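AA9 family lytic polysaccharide monooxygenase B (Heterobasidion irregulare TC 32-1, PDB 5NNS) cleaves cellulose chains oxidatively at the C1 carbon of glycosidic bonds, using a single active-site copper, a reducing agent and O2 or H2O2 as cosubstrate. Local coordinates at residues T64-G68 with S139-S143; A181-Y187 with P220-Q224. One frame throughout, in Å; residues are numbered along the deposited sequence.

Contact 1. Residues T64-G68 with S139-S143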
loop_
_atom_site.group_PDB
_atom_site.type_symbol
_atom_site.label_atom_id
_atom_site.label_comp_id
_atom_site.label_asym_id
_atom_site.label_seq_id
_atom_site.Cartn_x
_atom_site.Cartn_y
_atom_site.Cartn_z
ATOM N N THR A 64 -3.501 14.504 -9.876
ATOM C CA THR A 64 -4.669 14.319 -10.737
ATOM C C THR A 64 -4.338 13.305 -11.822
ATOM O O THR A 64 -3.349 13.467 -12.538
ATOM C CB THR A 64 -5.130 15.640 -11.370
ATOM O OG1 THR A 64 -5.322 16.610 -10.336
ATOM C CG2 THR A 64 -6.442 15.449 -12.129
ATOM N N VAL A 65 -5.161 12.256 -11.918
ATOM C CA VAL A 65 -4.963 11.154 -12.870
ATOM C C VAL A 65 -6.306 10.601 -13.336
ATOM O O VAL A 65 -7.266 10.564 -12.571
ATOM C CB VAL A 65 -4.120 9.989 -12.269
ATOM C CG1 VAL A 65 -2.667 10.399 -12.108
ATOM C CG2 VAL A 65 -4.672 9.500 -10.934
ATOM N N ALA A 66 -6.370 10.165 -14.591
ATOM C CA ALA A 66 -7.575 9.525 -15.115
ATOM C C ALA A 66 -7.688 8.116 -14.549
ATOM O O ALA A 66 -6.676 7.467 -14.257
ATOM C CB ALA A 66 -7.543 9.473 -16.634
ATOM N N ALA A 67 -8.921 7.652 -14.378
ATOM C CA ALA A 67 -9.170 6.259 -14.056
ATOM C C ALA A 67 -8.716 5.478 -15.281
ATOM O O ALA A 67 -8.975 5.904 -16.406
ATOM C CB ALA A 67 -10.647 6.028 -13.757
ATOM N N GLY A 68 -8.004 4.371 -15.064
ATOM C CA GLY A 68 -7.333 3.639 -16.148
ATOM C C GLY A 68 -5.835 3.912 -16.218
ATOM O O GLY A 68 -5.094 3.107 -16.788
ATOM N N SER A 139 -2.393 -0.439 -12.618
ATOM C CA SER A 139 -3.295 0.605 -13.123
ATOM C C SER A 139 -4.424 0.891 -12.142
ATOM O O SER A 139 -4.877 -0.004 -11.438
ATOM C CB SER A 139 -3.903 0.192 -14.463
ATOM O OG SER A 139 -2.899 0.028 -15.443
ATOM N N ILE A 140 -4.863 2.144 -12.098
ATOM C CA ILE A 140 -6.096 2.508 -11.398
ATOM C C ILE A 140 -7.247 1.913 -12.212
ATOM O O ILE A 140 -7.252 2.046 -13.440
ATOM C CB ILE A 140 -6.248 4.037 -11.272
ATOM C CG1 ILE A 140 -5.177 4.584 -10.325
ATOM C CG2 ILE A 140 -7.645 4.408 -10.774
ATOM C CD1 ILE A 140 -4.926 6.067 -10.480
ATOM N N PRO A 141 -8.205 1.229 -11.551
ATOM C CA PRO A 141 -9.295 0.614 -12.325
ATOM C C PRO A 141 -10.016 1.580 -13.284
ATOM O O PRO A 141 -10.461 2.656 -12.859
ATOM C CB PRO A 141 -10.241 0.098 -11.238
ATOM C CG PRO A 141 -9.330 -0.231 -10.101
ATOM C CD PRO A 141 -8.226 0.792 -10.140
ATOM N N SER A 142 -10.107 1.182 -14.560
ATOM C CA SER A 142 -10.727 1.985 -15.637
ATOM C C SER A 142 -12.122 2.508 -15.299
ATOM O O SER A 142 -12.456 3.645 -15.636
ATOM C CB SER A 142 -10.823 1.162 -16.927
ATOM O OG SER A 142 -9.551 0.691 -17.341
ATOM N N SER A 143 -12.913 1.676 -14.619
ATOM C CA SER A 143 -14.306 1.986 -14.282
ATOM C C SER A 143 -14.528 2.847 -13.028
ATOM O O SER A 143 -15.658 3.294 -12.792
ATOM C CB SER A 143 -15.075 0.678 -14.097
ATOM O OG SER A 143 -14.560 -0.041 -12.990
#

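Contact 2. Residues A181-Y187 with P220-Q224. With AKR (acrylic acid), chain N.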
loop_
_atom_site.group_PDB
_atom_site.type_symbol
_atom_site.label_atom_id
_atom_site.label_comp_id
_atom_site.label_asym_id
_atom_site.label_seq_id
_atom_site.Cartn_x
_atom_site.Cartn_y
_atom_site.Cartn_z
ATOM N N ALA A 181 -18.183 3.377 -11.322
ATOM C CA ALA A 181 -18.202 2.133 -10.556
ATOM C C ALA A 181 -17.560 2.330 -9.180
ATOM O O ALA A 181 -16.565 3.048 -9.046
ATOM C CB ALA A 181 -17.493 1.029 -11.323
ATOM N N THR A 182 -18.165 1.715 -8.163
ATOM C CA THR A 182 -17.619 1.671 -6.803
ATOM C C THR A 182 -17.570 0.214 -6.349
ATOM O O THR A 182 -18.451 -0.559 -6.709
ATOM C CB THR A 182 -18.495 2.451 -5.806
ATOM O OG1 THR A 182 -19.842 1.975 -5.889
ATOM C CG2 THR A 182 -18.477 3.949 -6.102
ATOM N N PRO A 183 -16.559 -0.164 -5.540
ATOM C CA PRO A 183 -16.534 -1.555 -5.081
ATOM C C PRO A 183 -17.721 -1.883 -4.166
ATOM O O PRO A 183 -18.068 -1.053 -3.320
ATOM C CB PRO A 183 -15.210 -1.669 -4.302
ATOM C CG PRO A 183 -14.565 -0.333 -4.340
ATOM C CD PRO A 183 -15.551 0.663 -4.855
ATOM N N PRO A 184 -18.343 -3.072 -4.337
ATOM C CA PRO A 184 -19.366 -3.518 -3.376
ATOM C C PRO A 184 -18.827 -3.645 -1.941
ATOM O O PRO A 184 -17.615 -3.755 -1.736
ATOM C CB PRO A 184 -19.792 -4.895 -3.907
ATOM C CG PRO A 184 -19.355 -4.938 -5.332
ATOM C CD PRO A 184 -18.157 -4.040 -5.437
ATOM N N ALA A 185 -19.738 -3.636 -0.971
ATOM C CA ALA A 185 -19.394 -3.656 0.453
ATOM C C ALA A 185 -18.472 -4.810 0.871
ATOM O O ALA A 185 -17.645 -4.630 1.747
ATOM C CB ALA A 185 -20.661 -3.667 1.296
ATOM N N SER A 186 -18.604 -5.972 0.235
ATOM C CA SER A 186 -17.758 -7.142 0.539
ATOM C C SER A 186 -16.260 -6.979 0.249
ATOM O O SER A 186 -15.451 -7.697 0.828
ATOM C CB SER A 186 -18.269 -8.378 -0.209
ATOM O OG SER A 186 -18.303 -8.139 -1.605
ATOM N N TYR A 187 -15.894 -6.062 -0.650
ATOM C CA TYR A 187 -14.477 -5.761 -0.939
ATOM C C TYR A 187 -13.897 -4.692 -0.024
ATOM O O TYR A 187 -12.687 -4.486 -0.021
ATOM C CB TYR A 187 -14.315 -5.290 -2.380
ATOM C CG TYR A 187 -14.620 -6.348 -3.397
ATOM C CD1 TYR A 187 -15.928 -6.575 -3.820
ATOM C CD2 TYR A 187 -13.603 -7.127 -3.943
ATOM C CE1 TYR A 187 -16.214 -7.546 -4.763
ATOM C CE2 TYR A 187 -13.875 -8.105 -4.886
ATOM C CZ TYR A 187 -15.181 -8.312 -5.297
ATOM O OH TYR A 187 -15.462 -9.278 -6.235
ATOM N N PRO A 220 -8.870 -8.201 1.885
ATOM C CA PRO A 220 -9.973 -8.614 1.013
ATOM C C PRO A 220 -9.525 -9.101 -0.366
ATOM O O PRO A 220 -8.338 -9.050 -0.705
ATOM C CB PRO A 220 -10.806 -7.331 0.889
ATOM C CG PRO A 220 -9.801 -6.241 0.976
ATOM C CD PRO A 220 -8.784 -6.732 1.981
ATOM N N ALA A 221 -10.493 -9.570 -1.150
ATOM C CA ALA A 221 -10.260 -9.894 -2.554
ATOM C C ALA A 221 -9.948 -8.616 -3.329
ATOM O O ALA A 221 -10.245 -7.501 -2.873
ATOM C CB ALA A 221 -11.467 -10.599 -3.158
ATOM N N VAL A 222 -9.333 -8.802 -4.495
ATOM C CA VAL A 222 -8.949 -7.697 -5.363
ATOM C C VAL A 222 -10.151 -7.245 -6.192
ATOM O O VAL A 222 -10.860 -8.067 -6.779
ATOM C CB VAL A 222 -7.770 -8.090 -6.280
ATOM C CG1 VAL A 222 -7.424 -6.970 -7.256
ATOM C CG2 VAL A 222 -6.556 -8.442 -5.436
ATOM N N TRP A 223 -10.371 -5.932 -6.218
ATOM C CA TRP A 223 -11.402 -5.308 -7.037
ATOM C C TRP A 223 -10.748 -4.666 -8.265
ATOM O O TRP A 223 -10.139 -3.601 -8.167
ATOM C CB TRP A 223 -12.183 -4.280 -6.220
ATOM C CG TRP A 223 -13.380 -3.742 -6.937
ATOM C CD1 TRP A 223 -14.590 -4.360 -7.100
ATOM C CD2 TRP A 223 -13.487 -2.474 -7.593
ATOM N NE1 TRP A 223 -15.443 -3.553 -7.819
ATOM C CE2 TRP A 223 -14.792 -2.389 -8.134
ATOM C CE3 TRP A 223 -12.608 -1.397 -7.774
ATOM C CZ2 TRP A 223 -15.240 -1.267 -8.837
ATOM C CZ3 TRP A 223 -13.047 -0.287 -8.482
ATOM C CH2 TRP A 223 -14.354 -0.229 -9.003
ATOM N N GLN A 224 -10.880 -5.334 -9.412
ATOM C CA GLN A 224 -10.318 -4.863 -10.682
ATOM C C GLN A 224 -11.209 -3.895 -11.487
ATOM O O GLN A 224 -10.797 -3.437 -12.550
ATOM C CB GLN A 224 -9.908 -6.059 -11.550
ATOM C CG GLN A 224 -8.620 -6.711 -11.079
ATOM C CD GLN A 224 -8.258 -7.939 -11.874
ATOM O OE1 GLN A 224 -8.955 -8.939 -11.822
ATOM N NE2 GLN A 224 -7.153 -7.871 -12.611
HETATM C CA AKR N . -7.528 -13.425 -1.917
HETATM C CB AKR N . -8.558 -14.257 -1.853
HETATM C C AKR N . -7.206 -12.496 -0.807
HETATM O O AKR N . -7.913 -12.481 0.224
HETATM O OXT AKR N . -6.224 -11.730 -0.909
HETATM O O HOH W 1 -13.334 -9.437 -0.119
HETATM O O HOH W 2 -10.881 -4.972 -1.996
#

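Contact 1. Residues T64-G68 with S139-S143
Ile140 overlaps Val65 and Ala67, and its longer arm makes the closest approach: Ile140 CD1 lies 3.5 Å from Val65 CG2. The two side chains cross at about a right angle, and this is the one tight carbon pair of the contact. With chi1 at -68°, Ile140 CG1 stands anti to its carbonyl carbon, which sends the CD1 arm toward Val65, while the shorter branch, Ile140 CG2, stops 4.1 Å from Ala67 CA. A single methyl, Ala67 CB, sits against two carbonyls of the other segment, 3.5 Å from both Pro141 O and Ser142 O. Beside this packing Gly68 N donates a weak, bent hydrogen bond to Ile140 O, 2.9 Å long with an angle of 129° at the hydrogen. Gly68 also comes close to Ser142, its CA 3.9 Å from Ser142 OG. Its positive phi of 102° suits glycine, since a side chain there would press on the carbonyl oxygen of Ala67. Leu173 of strand 165-176 also touches Ile140, and Ala10 touches Val65, whose backbone is hydrogen-bonded to those of Ile174 and Thr176. The contact thus joins the outermost strand of one sheet, 63-66, to the loop leaving the outermost strand of the other, 135-139, linking the edges of the two sheets of the beta-sandwich that forms the core of AA9 enzymes.

Contact 2. Residues A181-Y187 with P220-Q224
Two parts of the long irregular C-terminal region that follows strand 165-176 meet around the indole of Trp223. Pro183 lies over one face of that ring: its CB makes a CH-pi contact 3.7 Å from the centroid of the five-membered ring, only 6° off the normal. Ala181 CB lies 4.1 Å from Trp223 CZ2, and Pro184 CD comes to 3.6 Å from Trp223 NE1. Trp223 CG stands anti to its own nitrogen (chi1 -172°), which carries the indole in against Pro183 and turns its edge to Tyr187. This is a T-shaped stack, with Trp223 CD1 over the centre of the phenol face and the planes at 67°. In the plane of the phenol, at its edge, Ala221 O lies 3.5 Å from Tyr187 CD2. Two waters bridge the backbones: one links Ser186 O to Ala221 N, the other Tyr187 O to Ala221 O. With an alanine here instead of Trp223, Pro183 would probably lose its CH-pi partner and the face of Tyr187 its edge-on neighbour, opening a gap between them. Pro220 O, 3.4 Å from acrylic acid OXT, accepts a hydrogen bond from Lys108 NZ. Strand 106-116 flanks the contact: the Trp223 ring meets Phe107 almost at a right angle, the backbone of Trp223 is hydrogen-bonded to that of Lys108, and Phe107 also touches Pro183.

In the fold
Both contacts are partly buried and lie away from the copper site, their centres 15 Å apart, yet they adjoin. Ser143 O and Ala181 N, 2.9 Å apart, probably form a hydrogen bond, and Pro141 packs on Trp223, with Pro141 CB 4.0 Å from Trp223 CZ3. Segment 139-143, one side of contact 1, thus also touches residues of contact 2. Their chemistry differs: contact 1 is aliphatic, with one weak direct backbone bond at the sandwich margin, whereas contact 2 buries more surface through proline and aromatic rings, and two water bridges take the place of direct backbone bonds between its segments. Contact 1 thus involves a sheet-edge strand, and contact 2 joins loops and a 3-10 turn.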